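Local coordinates for centrosomal protein of 104 kDa (Homo sapiens, PDB 5LPH) that is required for ciliogenesis and for the structural integrity of the ciliary tip, and interacts with tubulin, this chain being its TOG domain, at residues 77-91 against 123-137. Residues are numbered along the deposited sequence; the frame is centred on the assembly and turned at random.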
loop_
_atom_site.group_PDB
_atom_site.type_symbol
_atom_site.label_atom_id
_atom_site.label_comp_id
_atom_site.label_asym_id
_atom_site.label_seq_id
_atom_site.Cartn_x
_atom_site.Cartn_y
_atom_site.Cartn_z
HETATM N N MSE A 77 20.517 17.404 6.370
HETATM C CA MSE A 77 21.759 16.820 5.850
HETATM C C MSE A 77 22.150 17.518 4.568
HETATM O O MSE A 77 21.335 17.606 3.648
HETATM C CB MSE A 77 21.630 15.324 5.601
HETATM C CG MSE A 77 21.739 14.579 6.921
HETATM SE SE MSE A 77 21.167 12.721 6.634
HETATM C CE MSE A 77 22.933 11.891 6.901
ATOM N N PRO A 78 23.390 18.013 4.487
ATOM C CA PRO A 78 23.794 18.840 3.345
ATOM C C PRO A 78 23.893 18.071 2.016
ATOM O O PRO A 78 24.095 16.852 2.012
ATOM C CB PRO A 78 25.165 19.376 3.770
ATOM C CG PRO A 78 25.713 18.333 4.679
ATOM C CD PRO A 78 24.527 17.748 5.396
ATOM N N VAL A 79 23.718 18.798 0.912
ATOM C CA VAL A 79 23.794 18.228 -0.463
ATOM C C VAL A 79 24.990 17.324 -0.810
ATOM O O VAL A 79 24.809 16.324 -1.505
ATOM C CB VAL A 79 23.661 19.326 -1.565
ATOM C CG1 VAL A 79 22.247 19.896 -1.586
ATOM C CG2 VAL A 79 24.694 20.440 -1.391
ATOM N N GLY A 80 26.189 17.666 -0.335
ATOM C CA GLY A 80 27.410 16.917 -0.639
ATOM C C GLY A 80 27.739 15.701 0.224
ATOM O O GLY A 80 28.782 15.093 0.018
ATOM N N THR A 81 26.891 15.372 1.205
ATOM C CA THR A 81 27.048 14.175 2.062
ATOM C C THR A 81 27.263 12.887 1.244
ATOM O O THR A 81 26.547 12.669 0.269
ATOM C CB THR A 81 25.797 13.967 2.955
ATOM O OG1 THR A 81 25.422 15.209 3.560
ATOM C CG2 THR A 81 26.044 12.928 4.057
ATOM N N PRO A 82 28.234 12.028 1.641
ATOM C CA PRO A 82 28.479 10.778 0.895
ATOM C C PRO A 82 27.222 9.933 0.663
ATOM O O PRO A 82 26.401 9.789 1.573
ATOM C CB PRO A 82 29.469 10.019 1.786
ATOM C CG PRO A 82 30.188 11.079 2.538
ATOM C CD PRO A 82 29.204 12.198 2.743
ATOM N N LYS A 83 27.086 9.391 -0.548
ATOM C CA LYS A 83 25.889 8.635 -0.948
ATOM C C LYS A 83 25.559 7.472 -0.019
ATOM O O LYS A 83 24.389 7.253 0.291
ATOM C CB LYS A 83 26.005 8.113 -2.388
ATOM C CG LYS A 83 25.496 9.086 -3.436
ATOM C CD LYS A 83 25.503 8.465 -4.825
ATOM C CE LYS A 83 24.878 9.398 -5.851
ATOM N NZ LYS A 83 25.415 9.146 -7.218
ATOM N N GLU A 84 26.582 6.748 0.427
ATOM C CA GLU A 84 26.375 5.594 1.307
ATOM C C GLU A 84 25.810 5.974 2.678
ATOM O O GLU A 84 25.007 5.222 3.233
ATOM C CB GLU A 84 27.661 4.770 1.461
ATOM C CG GLU A 84 28.006 3.945 0.226
ATOM C CD GLU A 84 26.990 2.844 -0.061
ATOM O OE1 GLU A 84 26.753 1.998 0.830
ATOM O OE2 GLU A 84 26.427 2.826 -1.179
ATOM N N ASP A 85 26.206 7.132 3.206
ATOM C CA ASP A 85 25.625 7.653 4.452
ATOM C C ASP A 85 24.157 8.058 4.242
ATOM O O ASP A 85 23.301 7.765 5.082
ATOM C CB ASP A 85 26.432 8.849 4.990
ATOM C CG ASP A 85 27.875 8.483 5.363
ATOM O OD1 ASP A 85 28.183 7.280 5.556
ATOM O OD2 ASP A 85 28.706 9.413 5.472
ATOM N N LEU A 86 23.875 8.716 3.117
ATOM C CA LEU A 86 22.505 9.094 2.764
ATOM C C LEU A 86 21.594 7.882 2.592
ATOM O O LEU A 86 20.446 7.915 3.038
ATOM C CB LEU A 86 22.472 9.953 1.496
ATOM C CG LEU A 86 23.108 11.337 1.629
ATOM C CD1 LEU A 86 23.374 11.936 0.255
ATOM C CD2 LEU A 86 22.234 12.264 2.461
ATOM N N LYS A 87 22.107 6.822 1.965
ATOM C CA LYS A 87 21.345 5.580 1.792
ATOM C C LYS A 87 21.138 4.828 3.107
ATOM O O LYS A 87 20.039 4.352 3.367
ATOM C CB LYS A 87 22.006 4.656 0.768
ATOM C CG LYS A 87 21.892 5.134 -0.669
ATOM C CD LYS A 87 22.686 4.236 -1.606
ATOM C CE LYS A 87 22.751 4.818 -3.009
ATOM N NZ LYS A 87 23.452 3.914 -3.965
ATOM N N ASN A 88 22.184 4.709 3.925
ATOM C CA ASN A 88 22.059 4.066 5.245
ATOM C C ASN A 88 21.014 4.760 6.117
ATOM O O ASN A 88 20.186 4.105 6.750
ATOM C CB ASN A 88 23.399 4.059 5.997
ATOM C CG ASN A 88 24.406 3.096 5.404
ATOM O OD1 ASN A 88 24.043 2.119 4.746
ATOM N ND2 ASN A 88 25.686 3.368 5.638
ATOM N N THR A 89 21.074 6.088 6.139
ATOM C CA THR A 89 20.129 6.901 6.893
ATOM C C THR A 89 18.690 6.714 6.390
ATOM O O THR A 89 17.755 6.623 7.191
ATOM C CB THR A 89 20.551 8.382 6.860
ATOM O OG1 THR A 89 21.828 8.518 7.495
ATOM C CG2 THR A 89 19.570 9.237 7.596
ATOM N N LEU A 90 18.529 6.648 5.071
ATOM C CA LEU A 90 17.238 6.348 4.455
ATOM C C LEU A 90 16.716 4.973 4.866
ATOM O O LEU A 90 15.542 4.853 5.217
ATOM C CB LEU A 90 17.329 6.454 2.930
ATOM C CG LEU A 90 16.044 6.195 2.132
ATOM C CD1 LEU A 90 15.999 7.082 0.899
ATOM C CD2 LEU A 90 15.897 4.735 1.721
ATOM N N ARG A 91 17.580 3.956 4.822
ATOM C CA ARG A 91 17.180 2.576 5.150
ATOM C C ARG A 91 16.819 2.398 6.629
ATOM O O ARG A 91 15.900 1.645 6.965
ATOM C CB ARG A 91 18.262 1.564 4.722
ATOM C CG ARG A 91 18.346 1.400 3.205
ATOM C CD ARG A 91 19.306 0.336 2.695
ATOM N NE ARG A 91 19.528 0.547 1.259
ATOM C CZ ARG A 91 18.990 -0.188 0.288
ATOM N NH1 ARG A 91 19.240 0.109 -0.979
ATOM N NH2 ARG A 91 18.219 -1.224 0.578
ATOM N N TYR A 123 13.531 14.156 0.013
ATOM C CA TYR A 123 14.892 13.686 0.311
ATOM C C TYR A 123 15.546 13.002 -0.883
ATOM O O TYR A 123 16.674 13.331 -1.245
ATOM C CB TYR A 123 14.838 12.722 1.498
ATOM C CG TYR A 123 16.154 12.168 2.018
ATOM C CD1 TYR A 123 16.892 12.849 2.990
ATOM C CD2 TYR A 123 16.619 10.922 1.599
ATOM C CE1 TYR A 123 18.072 12.320 3.499
ATOM C CE2 TYR A 123 17.795 10.388 2.103
ATOM C CZ TYR A 123 18.518 11.089 3.052
ATOM O OH TYR A 123 19.683 10.543 3.548
ATOM N N ILE A 124 14.846 12.039 -1.477
ATOM C CA ILE A 124 15.384 11.287 -2.622
ATOM C C ILE A 124 15.740 12.192 -3.827
ATOM O O ILE A 124 16.866 12.116 -4.318
ATOM C CB ILE A 124 14.473 10.092 -3.012
ATOM C CG1 ILE A 124 14.676 8.956 -1.996
ATOM C CG2 ILE A 124 14.767 9.601 -4.430
ATOM C CD1 ILE A 124 13.676 7.818 -2.095
ATOM N N PRO A 125 14.795 13.038 -4.298
ATOM C CA PRO A 125 15.138 14.000 -5.370
ATOM C C PRO A 125 16.175 15.078 -5.003
ATOM O O PRO A 125 16.942 15.492 -5.874
ATOM C CB PRO A 125 13.786 14.640 -5.731
ATOM C CG PRO A 125 12.855 14.279 -4.628
ATOM C CD PRO A 125 13.338 12.975 -4.079
ATOM N N LYS A 126 16.204 15.519 -3.745
ATOM C CA LYS A 126 17.218 16.485 -3.276
ATOM C C LYS A 126 18.648 15.971 -3.447
ATOM O O LYS A 126 19.524 16.711 -3.886
ATOM C CB LYS A 126 16.974 16.855 -1.806
ATOM C CG LYS A 126 18.044 17.725 -1.153
ATOM C CD LYS A 126 17.455 18.562 -0.025
ATOM C CE LYS A 126 18.494 19.431 0.664
ATOM N NZ LYS A 126 18.997 18.819 1.922
ATOM N N HIS A 127 18.869 14.705 -3.100
ATOM C CA HIS A 127 20.200 14.095 -3.155
ATOM C C HIS A 127 20.430 13.252 -4.416
ATOM O O HIS A 127 21.449 12.562 -4.516
ATOM C CB HIS A 127 20.434 13.259 -1.894
ATOM C CG HIS A 127 20.373 14.052 -0.629
ATOM N ND1 HIS A 127 21.351 14.950 -0.268
ATOM C CD2 HIS A 127 19.448 14.086 0.359
ATOM C CE1 HIS A 127 21.034 15.504 0.889
ATOM N NE2 HIS A 127 19.883 14.997 1.292
ATOM N N LYS A 128 19.486 13.309 -5.363
ATOM C CA LYS A 128 19.573 12.611 -6.648
ATOM C C LYS A 128 19.856 11.113 -6.484
ATOM O O LYS A 128 20.732 10.555 -7.154
ATOM C CB LYS A 128 20.617 13.279 -7.548
ATOM C CG LYS A 128 20.418 14.781 -7.724
ATOM C CD LYS A 128 21.221 15.310 -8.915
ATOM C CE LYS A 128 21.790 16.720 -8.721
ATOM N NZ LYS A 128 21.029 17.780 -9.460
ATOM N N LEU A 129 19.115 10.477 -5.578
ATOM C CA LEU A 129 19.245 9.039 -5.337
ATOM C C LEU A 129 18.444 8.282 -6.390
ATOM O O LEU A 129 17.594 8.854 -7.074
ATOM C CB LEU A 129 18.808 8.647 -3.910
ATOM C CG LEU A 129 19.836 8.823 -2.765
ATOM C CD1 LEU A 129 20.515 10.168 -2.913
ATOM C CD2 LEU A 129 19.364 8.620 -1.320
ATOM N N SER A 130 18.722 6.991 -6.497
ATOM C CA SER A 130 18.243 6.182 -7.603
ATOM C C SER A 130 16.821 5.658 -7.406
ATOM O O SER A 130 16.214 5.815 -6.343
ATOM C CB SER A 130 19.193 4.999 -7.815
ATOM O OG SER A 130 18.970 3.981 -6.851
ATOM N N LYS A 131 16.319 5.015 -8.457
ATOM C CA LYS A 131 15.051 4.288 -8.430
ATOM C C LYS A 131 15.044 3.102 -7.454
ATOM O O LYS A 131 13.976 2.696 -7.002
ATOM C CB LYS A 131 14.705 3.779 -9.838
ATOM C CG LYS A 131 14.363 4.869 -10.845
ATOM C CD LYS A 131 14.175 4.283 -12.238
ATOM C CE LYS A 131 13.828 5.353 -13.267
ATOM N NZ LYS A 131 12.507 5.996 -13.011
ATOM N N LEU A 132 16.214 2.530 -7.157
ATOM C CA LEU A 132 16.307 1.450 -6.160
ATOM C C LEU A 132 15.957 1.915 -4.737
ATOM O O LEU A 132 15.419 1.138 -3.951
ATOM C CB LEU A 132 17.697 0.797 -6.164
ATOM C CG LEU A 132 18.090 -0.042 -7.383
ATOM C CD1 LEU A 132 19.547 -0.471 -7.261
ATOM C CD2 LEU A 132 17.186 -1.259 -7.544
ATOM N N GLU A 133 16.272 3.169 -4.413
ATOM C CA GLU A 133 15.893 3.745 -3.115
ATOM C C GLU A 133 14.390 3.976 -3.020
ATOM O O GLU A 133 13.758 3.560 -2.043
ATOM C CB GLU A 133 16.644 5.054 -2.837
ATOM C CG GLU A 133 17.995 4.848 -2.174
ATOM C CD GLU A 133 18.994 4.148 -3.078
ATOM O OE1 GLU A 133 19.484 3.058 -2.697
ATOM O OE2 GLU A 133 19.271 4.682 -4.177
ATOM N N THR A 134 13.826 4.631 -4.035
ATOM C CA THR A 134 12.379 4.834 -4.121
ATOM C C THR A 134 11.643 3.505 -3.999
ATOM O O THR A 134 10.720 3.377 -3.197
ATOM C CB THR A 134 11.978 5.541 -5.427
ATOM O OG1 THR A 134 12.627 6.814 -5.494
ATOM C CG2 THR A 134 10.472 5.759 -5.491
ATOM N N ALA A 135 12.087 2.514 -4.766
ATOM C CA ALA A 135 11.517 1.167 -4.703
ATOM C C ALA A 135 11.600 0.562 -3.302
ATOM O O ALA A 135 10.654 -0.066 -2.842
ATOM C CB ALA A 135 12.196 0.253 -5.716
ATOM N N HIS A 136 12.736 0.744 -2.635
ATOM C CA HIS A 136 12.913 0.235 -1.271
ATOM C C HIS A 136 11.892 0.839 -0.277
ATOM O O HIS A 136 11.284 0.104 0.497
ATOM C CB HIS A 136 14.350 0.462 -0.787
ATOM C CG HIS A 136 14.608 -0.068 0.587
ATOM N ND1 HIS A 136 14.859 -1.399 0.841
ATOM C CD2 HIS A 136 14.629 0.556 1.787
ATOM C CE1 HIS A 136 15.036 -1.571 2.139
ATOM N NE2 HIS A 136 14.903 -0.399 2.734
ATOM N N CYS A 137 11.700 2.157 -0.325
ATOM C CA CYS A 137 10.691 2.830 0.504
ATOM C C CYS A 137 9.300 2.253 0.288
ATOM O O CYS A 137 8.584 1.937 1.241
ATOM C CB CYS A 137 10.650 4.327 0.206
ATOM S SG CYS A 137 12.159 5.204 0.653
HETATM O O HOH W 1 18.658 16.471 3.244
HETATM O O HOH W 2 23.437 11.597 -7.822
HETATM O O HOH W 3 14.793 -0.470 5.724
#
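Leu86 O is gripped twice: by Leu90 N one turn on in its own helix and, across the contact, by Tyr123 OH at 2.8 Å. The hydroxyl comes in well off the line of the carbonyl (C=O...O angle 110°), Leu86 O lying at the edge of the Tyr123 ring, in its plane. Leu86 also reaches His127, laying CD2 over the centre of the imidazole, 3.7 Å from the centroid, a CH-pi contact; Lys126 CG covers the opposite face. The ring's edge turns to the loop before helix 83-100, where water 1 joins His127 NE2, Lys126 NZ and Met77 O, and Lys126 NZ adds a weak direct bond to Met77 O (3.1 Å). His127 ND1 is buried without a polar partner.

Further along, Leu90 drops as a knob among Tyr123, Ile124, Glu133 and Cys137. Leu90 CD1 meets Ile124 CG1 at 3.7 Å. Leu90 CD2 meets Cys137 SG at 3.9 Å. Glu133 has two jobs: OE2 accepts from Ser130 OG at 2.8 Å and, weakly, from Ser130 N, the latter closing the capping box that starts helix 131-147. In one of two Arg91 conformers, NH1 forms a salt bridge with Glu133 OE1, its hydrogen bond long and weak (3.4 Å), and NH2 lies over one His136 face, offset toward the rim.

Helices 83-91 and 131-137 run nearly parallel, 12° apart, with the end of helix 106-126, closed by a Schellman motif at Lys128, packed beside both: the side-by-side helix packing of the alpha-solenoid in a HEAT-repeat TOG domain.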